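Local atomic coordinates of methylxanthine N3-demethylase NdmB (Pseudomonas putida, PDB entry 6ICL), a protein that catalyses the NADH-dependent N3-demethylation of theobromine and related methylxanthines, releasing formaldehyde, in bacterial caffeine degradation. Residues Ser196-Ala199 and Phe200-Gly204; Phe306-Arg309 and Val310-Asp314. One frame throughout, in Å; residues are numbered along the deposited sequence.

How the interactions relate
Both interactions are local and together supply the protein part of one mononuclear iron site, the facial triad of two histidines and one carboxylate found in Rieske oxygenases. Interaction 1, the short helical turn and its exit at 196-204, gives two histidines and is partly buried; interaction 2, residues 306-314 within helix 300-319, gives the aspartate D314, but its contacts between side chains lie largely at the surface. Their chemistry differs accordingly: in the first, two imidazoles meet at the iron and F198 packs against them, whereas the second has a lysine-aspartate salt bridge and an arginine-glutamate pair linked, weakly on the arginine side, through a water. E313 ties the two together, its OE1 probably hydrogen-bonded to H202 ND1 at 2.7 Å.

Interaction 1: residues Ser196-Ala199 and Phe200-Gly204; sequences SHFA and FVHPG. With FE (Fe (III) ion), chain C.
The carbonyl oxygen H197 O is gripped by two backbone amides of the turn that follows it. V201 N donates at 2.8 Å, nearly straight and close to the direction in which the carbonyl points, while F200 N reaches the same oxygen from above the carbonyl plane. This short helical turn presents H197 and H202, two ligands of the iron site of a Rieske oxygenase, a facial triad of two histidines and one carboxylate. H197 NE2 binds the iron at 2.1 Å and H202 NE2 at 1.9 Å; D314 and water 1 complete the ligands. The two imidazoles meet rim to rim with their planes at 62°, and the gap of 3.1 Å between H197 NE2 and H202 NE2 comes from their shared metal, not from a hydrogen bond. H197 CG sits between its own backbone N and carbonyl carbon (chi1 75°), which turns the ring toward the iron, alongside V201, whose CB lies 3.6 Å from H197 CD2 at the ring edge. Each ring is held at both nitrogens, by the iron at NE2 and by a hydrogen bond at ND1, from H197 to D194 and from H202 to E313, which would limit its rotation. F198 closes the aromatic cluster, the edge of H202 being directed at its face in a T-shaped pair with planes at 88°. At the subunit contact, A199 CB lies over one face of the F200 ring, 4.1 Å from its centroid, and H108 of a second subunit packs against F200. Replacing F200 by an alanine would probably leave A199 CB without its CH-pi partner and open a gap beside that H108. At the edge of the same ring, F200 CE2 approaches S196 O to 3.7 Å in the ring plane.

Interaction 2: residues Phe306-Arg309 and Val310-Asp314; sequences FQKR and VLDED. With FE (Fe (III) ion), chain C.
K308 reaches along the helix to D312, one turn later, in an i to i+4 salt bridge on the exposed flank of helix 300-319, the helix that supplies the carboxylate of the iron site. From K308 CB the chain runs extended, with CG anti to the backbone N (chi1 176°). K308 CG already passes 3.6 Å from D312 OD2, CD follows at a slightly greater distance, and CE comes back to 3.5 Å from that oxygen. A bend at the last torsion (chi4 57°) then turns NZ onto D312 OD2 at 3.2 Å, where it meets the syn lone pair. In the backbone of the same turn, D312 N donates to K308 O, so backbone and side chains join the same two residues.

R309 and E313 repeat this spacing more loosely. Their charged atoms stay beyond salt-bridge distance, and water 2 spans them, giving a hydrogen to E313 OE2 at 2.8 Å and accepting a weak bond from R309 NE. E313 OE2 is also hydrogen-bonded to T205 OG1, while its other oxygen serves the second shell of the metal. On another flank, V310 CG2 lies over one face of the F306 ring, 4.1 Å from F306 CE2. At the end of the segment, D314 chelates the iron through both oxygens, OD1 at 2.3 Å and OD2 at 2.2 Å.

Interaction 1: residues Ser196-Ala199 and Phe200-Gly204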
loop_
_atom_site.group_PDB
_atom_site.type_symbol
_atom_site.label_atom_id
_atom_site.label_comp_id
_atom_site.label_asym_id
_atom_site.label_seq_id
_atom_site.Cartn_x
_atom_site.Cartn_y
_atom_site.Cartn_z
ATOM N N SER A 196 -29.365 -27.074 3.481
ATOM C CA SER A 196 -28.689 -27.805 4.545
ATOM C C SER A 196 -27.428 -27.112 5.051
ATOM O O SER A 196 -26.915 -27.512 6.099
ATOM C CB SER A 196 -28.351 -29.214 4.075
ATOM O OG SER A 196 -27.438 -29.178 3.010
ATOM N N HIS A 197 -26.921 -26.074 4.370
ATOM C CA HIS A 197 -25.749 -25.386 4.901
ATOM C C HIS A 197 -26.080 -24.247 5.866
ATOM O O HIS A 197 -25.150 -23.697 6.471
ATOM C CB HIS A 197 -24.868 -24.843 3.758
ATOM C CG HIS A 197 -25.416 -23.619 3.086
ATOM N ND1 HIS A 197 -26.292 -23.682 2.023
ATOM C CD2 HIS A 197 -25.191 -22.302 3.311
ATOM C CE1 HIS A 197 -26.596 -22.455 1.633
ATOM N NE2 HIS A 197 -25.941 -21.599 2.400
ATOM N N PHE A 198 -27.367 -23.878 6.035
ATOM C CA PHE A 198 -27.707 -22.715 6.867
ATOM C C PHE A 198 -27.186 -22.856 8.293
ATOM O O PHE A 198 -26.689 -21.881 8.876
ATOM C CB PHE A 198 -29.222 -22.488 6.917
ATOM C CG PHE A 198 -29.785 -21.838 5.696
ATOM C CD1 PHE A 198 -29.132 -21.931 4.471
ATOM C CD2 PHE A 198 -30.972 -21.126 5.766
ATOM C CE1 PHE A 198 -29.655 -21.328 3.332
ATOM C CE2 PHE A 198 -31.498 -20.536 4.640
ATOM C CZ PHE A 198 -30.837 -20.642 3.414
ATOM N N ALA A 199 -27.312 -24.052 8.889
ATOM C CA ALA A 199 -26.941 -24.190 10.300
ATOM C C ALA A 199 -25.458 -23.922 10.516
ATOM O O ALA A 199 -25.048 -23.486 11.604
ATOM C CB ALA A 199 -27.314 -25.588 10.810
ATOM N N PHE A 200 -24.643 -24.134 9.485
ATOM C CA PHE A 200 -23.198 -24.017 9.635
ATOM C C PHE A 200 -22.642 -22.740 9.028
ATOM O O PHE A 200 -21.712 -22.149 9.590
ATOM C CB PHE A 200 -22.535 -25.274 9.037
ATOM C CG PHE A 200 -23.228 -26.548 9.500
ATOM C CD1 PHE A 200 -22.960 -27.079 10.761
ATOM C CD2 PHE A 200 -24.227 -27.140 8.723
ATOM C CE1 PHE A 200 -23.656 -28.213 11.223
ATOM C CE2 PHE A 200 -24.920 -28.275 9.175
ATOM C CZ PHE A 200 -24.630 -28.808 10.409
ATOM N N VAL A 201 -23.193 -22.294 7.901
ATOM C CA VAL A 201 -22.703 -21.074 7.258
ATOM C C VAL A 201 -23.435 -19.837 7.775
ATOM O O VAL A 201 -22.826 -18.772 7.935
ATOM C CB VAL A 201 -22.831 -21.203 5.726
ATOM C CG1 VAL A 201 -22.368 -19.905 5.014
ATOM C CG2 VAL A 201 -22.046 -22.415 5.222
ATOM N N HIS A 202 -24.743 -19.965 8.065
ATOM C CA HIS A 202 -25.595 -18.822 8.400
ATOM C C HIS A 202 -26.233 -18.912 9.788
ATOM O O HIS A 202 -27.385 -18.493 9.939
ATOM C CB HIS A 202 -26.729 -18.680 7.365
ATOM C CG HIS A 202 -26.273 -18.606 5.934
ATOM N ND1 HIS A 202 -25.421 -17.620 5.468
ATOM C CD2 HIS A 202 -26.560 -19.387 4.860
ATOM C CE1 HIS A 202 -25.206 -17.800 4.173
ATOM N NE2 HIS A 202 -25.874 -18.874 3.776
ATOM N N PRO A 203 -25.557 -19.417 10.830
ATOM C CA PRO A 203 -26.306 -19.723 12.068
ATOM C C PRO A 203 -26.981 -18.514 12.705
ATOM O O PRO A 203 -28.143 -18.611 13.119
ATOM C CB PRO A 203 -25.239 -20.334 12.988
ATOM C CG PRO A 203 -23.941 -19.813 12.479
ATOM C CD PRO A 203 -24.118 -19.698 10.983
ATOM N N GLY A 204 -26.309 -17.374 12.784
ATOM C CA GLY A 204 -26.959 -16.216 13.362
ATOM C C GLY A 204 -27.688 -15.312 12.386
ATOM O O GLY A 204 -28.084 -14.203 12.761
HETATM FE FE FE C . -25.886 -19.532 1.999
HETATM O O HOH W 1 -27.506 -19.025 0.803
#

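Interaction 2: residues Phe306-Arg309 and Val310-Asp314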
loop_
_atom_site.group_PDB
_atom_site.type_symbol
_atom_site.label_atom_id
_atom_site.label_comp_id
_atom_site.label_asym_id
_atom_site.label_seq_id
_atom_site.Cartn_x
_atom_site.Cartn_y
_atom_site.Cartn_z
ATOM N N PHE A 306 -28.671 -6.766 3.856
ATOM C CA PHE A 306 -28.898 -8.071 4.461
ATOM C C PHE A 306 -28.421 -9.172 3.533
ATOM O O PHE A 306 -27.746 -10.102 3.974
ATOM C CB PHE A 306 -30.367 -8.272 4.818
ATOM C CG PHE A 306 -30.645 -9.633 5.385
ATOM C CD1 PHE A 306 -30.273 -9.936 6.673
ATOM C CD2 PHE A 306 -31.213 -10.626 4.603
ATOM C CE1 PHE A 306 -30.496 -11.194 7.187
ATOM C CE2 PHE A 306 -31.441 -11.879 5.108
ATOM C CZ PHE A 306 -31.087 -12.164 6.398
ATOM N N GLN A 307 -28.715 -9.059 2.229
ATOM C CA GLN A 307 -28.243 -10.069 1.289
ATOM C C GLN A 307 -26.722 -10.072 1.201
ATOM O O GLN A 307 -26.110 -11.139 1.069
ATOM C CB GLN A 307 -28.872 -9.856 -0.096
ATOM C CG GLN A 307 -30.370 -10.040 -0.121
ATOM C CD GLN A 307 -30.777 -11.460 0.252
ATOM O OE1 GLN A 307 -30.045 -12.426 -0.004
ATOM N NE2 GLN A 307 -31.936 -11.588 0.880
ATOM N N LYS A 308 -26.086 -8.901 1.281
ATOM C CA LYS A 308 -24.626 -8.892 1.305
ATOM C C LYS A 308 -24.088 -9.613 2.537
ATOM O O LYS A 308 -23.087 -10.331 2.462
ATOM C CB LYS A 308 -24.087 -7.462 1.254
ATOM C CG LYS A 308 -22.575 -7.417 1.376
ATOM C CD LYS A 308 -21.998 -6.004 1.296
ATOM C CE LYS A 308 -20.521 -6.011 1.704
ATOM N NZ LYS A 308 -19.745 -6.939 0.845
ATOM N N ARG A 309 -24.724 -9.415 3.690
ATOM C CA ARG A 309 -24.291 -10.125 4.889
ATOM C C ARG A 309 -24.333 -11.642 4.685
ATOM O O ARG A 309 -23.395 -12.359 5.046
ATOM C CB ARG A 309 -25.166 -9.706 6.064
ATOM C CG ARG A 309 -24.859 -10.439 7.352
ATOM C CD ARG A 309 -25.812 -9.981 8.439
ATOM N NE ARG A 309 -25.586 -10.699 9.694
ATOM C CZ ARG A 309 -26.408 -10.646 10.736
ATOM N NH1 ARG A 309 -27.512 -9.906 10.677
ATOM N NH2 ARG A 309 -26.135 -11.342 11.834
ATOM N N VAL A 310 -25.401 -12.140 4.080
ATOM C CA VAL A 310 -25.499 -13.561 3.768
ATOM C C VAL A 310 -24.412 -13.968 2.777
ATOM O O VAL A 310 -23.702 -14.964 2.979
ATOM C CB VAL A 310 -26.907 -13.867 3.241
ATOM C CG1 VAL A 310 -26.962 -15.237 2.546
ATOM C CG2 VAL A 310 -27.912 -13.764 4.405
ATOM N N LEU A 311 -24.269 -13.200 1.690
ATOM C CA LEU A 311 -23.243 -13.490 0.687
ATOM C C LEU A 311 -21.864 -13.568 1.316
ATOM O O LEU A 311 -21.062 -14.450 0.980
ATOM C CB LEU A 311 -23.259 -12.414 -0.402
ATOM C CG LEU A 311 -24.481 -12.352 -1.323
ATOM C CD1 LEU A 311 -24.399 -11.086 -2.194
ATOM C CD2 LEU A 311 -24.542 -13.613 -2.198
ATOM N N ASP A 312 -21.575 -12.669 2.253
ATOM C CA ASP A 312 -20.247 -12.680 2.855
ATOM C C ASP A 312 -20.035 -13.882 3.763
ATOM O O ASP A 312 -18.885 -14.270 3.977
ATOM C CB ASP A 312 -19.986 -11.390 3.644
ATOM C CG ASP A 312 -19.727 -10.197 2.739
ATOM O OD1 ASP A 312 -19.326 -10.389 1.558
ATOM O OD2 ASP A 312 -19.938 -9.061 3.222
ATOM N N GLU A 313 -21.109 -14.493 4.277
ATOM C CA GLU A 313 -20.950 -15.753 5.014
ATOM C C GLU A 313 -20.660 -16.922 4.068
ATOM O O GLU A 313 -19.776 -17.737 4.339
ATOM C CB GLU A 313 -22.198 -16.019 5.864
ATOM C CG GLU A 313 -22.343 -15.014 6.985
ATOM C CD GLU A 313 -23.696 -15.068 7.653
ATOM O OE1 GLU A 313 -24.652 -15.628 7.070
ATOM O OE2 GLU A 313 -23.801 -14.530 8.764
ATOM N N ASP A 314 -21.364 -16.995 2.939
ATOM C CA ASP A 314 -21.131 -18.071 1.975
ATOM C C ASP A 314 -19.772 -17.954 1.297
ATOM O O ASP A 314 -19.118 -18.971 1.030
ATOM C CB ASP A 314 -22.218 -18.059 0.904
ATOM C CG ASP A 314 -23.543 -18.659 1.377
ATOM O OD1 ASP A 314 -23.556 -19.738 2.007
ATOM O OD2 ASP A 314 -24.578 -18.056 1.085
HETATM FE FE FE C . -25.886 -19.532 1.999
HETATM O O HOH W 2 -22.538 -12.292 9.916
HETATM O O HOH W 1 -27.506 -19.025 0.803
#